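Local coordinates for protein LigF (Sphingobium sp. SYK-6, PDB 4XT0) that cleaves beta-aryl ether bonds in lignin-derived compounds as a glutathione-dependent beta-etherase of the glutathione S-transferase superfamily, at residues A[166-171]-A[212-217]. Numbering follows the deposited sequence.
Sequences EEFRKV and GFFGDY
In the all-helical C-terminal domain of this glutathione S-transferase relative, F168 and V171, one turn apart on helix 161-182, pack against F214 from the loop between helices 195-204 and 224-235, and F168 also meets Y217 of that loop. The loop bends through a type I turn from G212 to G215, and the backbone bond from Y217 N to F214 O, 2.9 Å, ties together the two residues whose rings reach the helix. No hydrogen bond crosses; packing carries the contact. The CD1-CE1 side of F214 serves both helix residues: its CE1 lies 3.7 Å from F168 CE1, while its CD1 lies 3.7 Å from V171 CG1. The two phenylalanine rings meet obliquely, their planes 53° apart. V171 comes to F214 with both methyls, because CG1 stands anti to the backbone N (chi1 174°) and CG2 beside it. Y217 crosses F168 at about a right angle, its OH 3.7 Å from F168 O without a hydrogen bond and its CE1 4.1 Å from F168 CD1. Cutting Y217 back to an alanine would probably open a gap beside F168 and let the F168 ring turn more freely. Behind the contact, E167 packs on helix 93-121 and forms a salt bridge with K170 (K170 NZ to E167 OE2, 2.7 Å), whereas R169 pairs with E147 of the second subunit. Here an inter-helix loop is packed onto a long helix of the all-helical GST C-terminal domain.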
loop_
_atom_site.group_PDB
_atom_site.type_symbol
_atom_site.label_atom_id
_atom_site.label_comp_id
_atom_site.label_asym_id
_atom_site.label_seq_id
_atom_site.Cartn_x
_atom_site.Cartn_y
_atom_site.Cartn_z
ATOM N N GLU A 166 -5.931 19.786 3.227
ATOM C CA GLU A 166 -6.462 18.440 3.090
ATOM C C GLU A 166 -5.551 17.425 3.797
ATOM O O GLU A 166 -6.034 16.511 4.480
ATOM C CB GLU A 166 -6.635 18.087 1.613
ATOM C CG GLU A 166 -6.846 16.614 1.331
ATOM C CD GLU A 166 -8.196 16.093 1.805
ATOM O OE1 GLU A 166 -8.993 16.883 2.355
ATOM O OE2 GLU A 166 -8.465 14.881 1.637
ATOM N N GLU A 167 -4.239 17.608 3.656
ATOM C CA GLU A 167 -3.273 16.693 4.256
ATOM C C GLU A 167 -3.386 16.692 5.770
ATOM O O GLU A 167 -3.322 15.625 6.405
ATOM C CB GLU A 167 -1.850 17.059 3.836
ATOM C CG GLU A 167 -1.549 16.787 2.367
ATOM C CD GLU A 167 -2.011 15.419 1.908
ATOM O OE1 GLU A 167 -1.653 14.416 2.552
ATOM O OE2 GLU A 167 -2.745 15.340 0.903
ATOM N N PHE A 168 -3.545 17.885 6.340
ATOM C CA PHE A 168 -3.772 18.042 7.773
ATOM C C PHE A 168 -5.021 17.293 8.230
ATOM O O PHE A 168 -4.984 16.629 9.264
ATOM C CB PHE A 168 -3.879 19.531 8.163
ATOM C CG PHE A 168 -2.585 20.116 8.638
ATOM C CD1 PHE A 168 -1.980 19.636 9.794
ATOM C CD2 PHE A 168 -1.960 21.130 7.929
ATOM C CE1 PHE A 168 -0.772 20.159 10.240
ATOM C CE2 PHE A 168 -0.751 21.667 8.373
ATOM C CZ PHE A 168 -0.158 21.178 9.530
ATOM N N ARG A 169 -6.125 17.393 7.477
ATOM C CA ARG A 169 -7.342 16.657 7.847
ATOM C C ARG A 169 -7.113 15.150 7.903
ATOM O O ARG A 169 -7.643 14.466 8.778
ATOM C CB ARG A 169 -8.505 16.919 6.887
ATOM C CG ARG A 169 -9.810 16.326 7.452
ATOM C CD ARG A 169 -10.870 15.962 6.426
ATOM N NE ARG A 169 -10.682 14.630 5.872
ATOM C CZ ARG A 169 -10.374 14.416 4.604
ATOM N NH1 ARG A 169 -10.239 15.456 3.796
ATOM N NH2 ARG A 169 -10.205 13.185 4.146
ATOM N N LYS A 170 -6.347 14.623 6.955
ATOM C CA LYS A 170 -6.083 13.191 6.930
ATOM C C LYS A 170 -5.208 12.759 8.114
ATOM O O LYS A 170 -5.359 11.651 8.640
ATOM C CB LYS A 170 -5.442 12.800 5.600
ATOM C CG LYS A 170 -6.450 12.686 4.462
ATOM C CD LYS A 170 -5.989 13.417 3.222
ATOM C CE LYS A 170 -5.001 12.601 2.431
ATOM N NZ LYS A 170 -4.505 13.325 1.228
ATOM N N VAL A 171 -4.304 13.636 8.544
ATOM C CA VAL A 171 -3.522 13.347 9.738
ATOM C C VAL A 171 -4.487 13.182 10.915
ATOM O O VAL A 171 -4.356 12.249 11.708
ATOM C CB VAL A 171 -2.473 14.456 10.051
ATOM C CG1 VAL A 171 -1.786 14.183 11.380
ATOM C CG2 VAL A 171 -1.435 14.540 8.946
ATOM N N GLY A 212 4.954 21.388 18.518
ATOM C CA GLY A 212 5.218 20.904 17.177
ATOM C C GLY A 212 4.057 21.116 16.221
ATOM O O GLY A 212 3.082 21.802 16.545
ATOM N N PHE A 213 4.164 20.512 15.040
ATOM C CA PHE A 213 3.160 20.663 13.994
ATOM C C PHE A 213 1.797 20.120 14.447
ATOM O O PHE A 213 0.755 20.699 14.156
ATOM C CB PHE A 213 3.582 19.928 12.711
ATOM C CG PHE A 213 4.926 20.349 12.144
ATOM C CD1 PHE A 213 5.512 21.563 12.480
ATOM C CD2 PHE A 213 5.602 19.506 11.262
ATOM C CE1 PHE A 213 6.752 21.924 11.950
ATOM C CE2 PHE A 213 6.832 19.862 10.727
ATOM C CZ PHE A 213 7.409 21.074 11.070
ATOM N N PHE A 214 1.812 19.000 15.160
ATOM C CA PHE A 214 0.580 18.254 15.415
ATOM C C PHE A 214 0.201 18.167 16.887
ATOM O O PHE A 214 -0.469 17.219 17.302
ATOM C CB PHE A 214 0.704 16.839 14.844
ATOM C CG PHE A 214 1.263 16.800 13.456
ATOM C CD1 PHE A 214 0.438 16.997 12.357
ATOM C CD2 PHE A 214 2.612 16.580 13.246
ATOM C CE1 PHE A 214 0.950 16.970 11.076
ATOM C CE2 PHE A 214 3.132 16.546 11.962
ATOM C CZ PHE A 214 2.299 16.742 10.878
ATOM N N GLY A 215 0.625 19.154 17.667
ATOM C CA GLY A 215 0.363 19.168 19.095
ATOM C C GLY A 215 -1.114 19.192 19.439
ATOM O O GLY A 215 -1.529 18.661 20.470
ATOM N N ASP A 216 -1.912 19.812 18.577
ATOM C CA ASP A 216 -3.352 19.847 18.784
ATOM C C ASP A 216 -4.019 18.508 18.457
ATOM O O ASP A 216 -5.132 18.234 18.905
ATOM C CB ASP A 216 -3.973 20.962 17.950
ATOM C CG ASP A 216 -3.734 22.336 18.551
ATOM O OD1 ASP A 216 -3.516 22.416 19.780
ATOM O OD2 ASP A 216 -3.756 23.331 17.795
ATOM N N TYR A 217 -3.338 17.672 17.683
ATOM C CA TYR A 217 -3.900 16.375 17.320
ATOM C C TYR A 217 -3.477 15.297 18.315
ATOM O O TYR A 217 -4.290 14.468 18.727
ATOM C CB TYR A 217 -3.476 15.972 15.902
ATOM C CG TYR A 217 -4.002 16.873 14.804
ATOM C CD1 TYR A 217 -3.296 18.007 14.412
ATOM C CD2 TYR A 217 -5.197 16.590 14.153
ATOM C CE1 TYR A 217 -3.766 18.834 13.406
ATOM C CE2 TYR A 217 -5.674 17.406 13.142
ATOM C CZ TYR A 217 -4.955 18.532 12.773
ATOM O OH TYR A 217 -5.417 19.363 11.772
#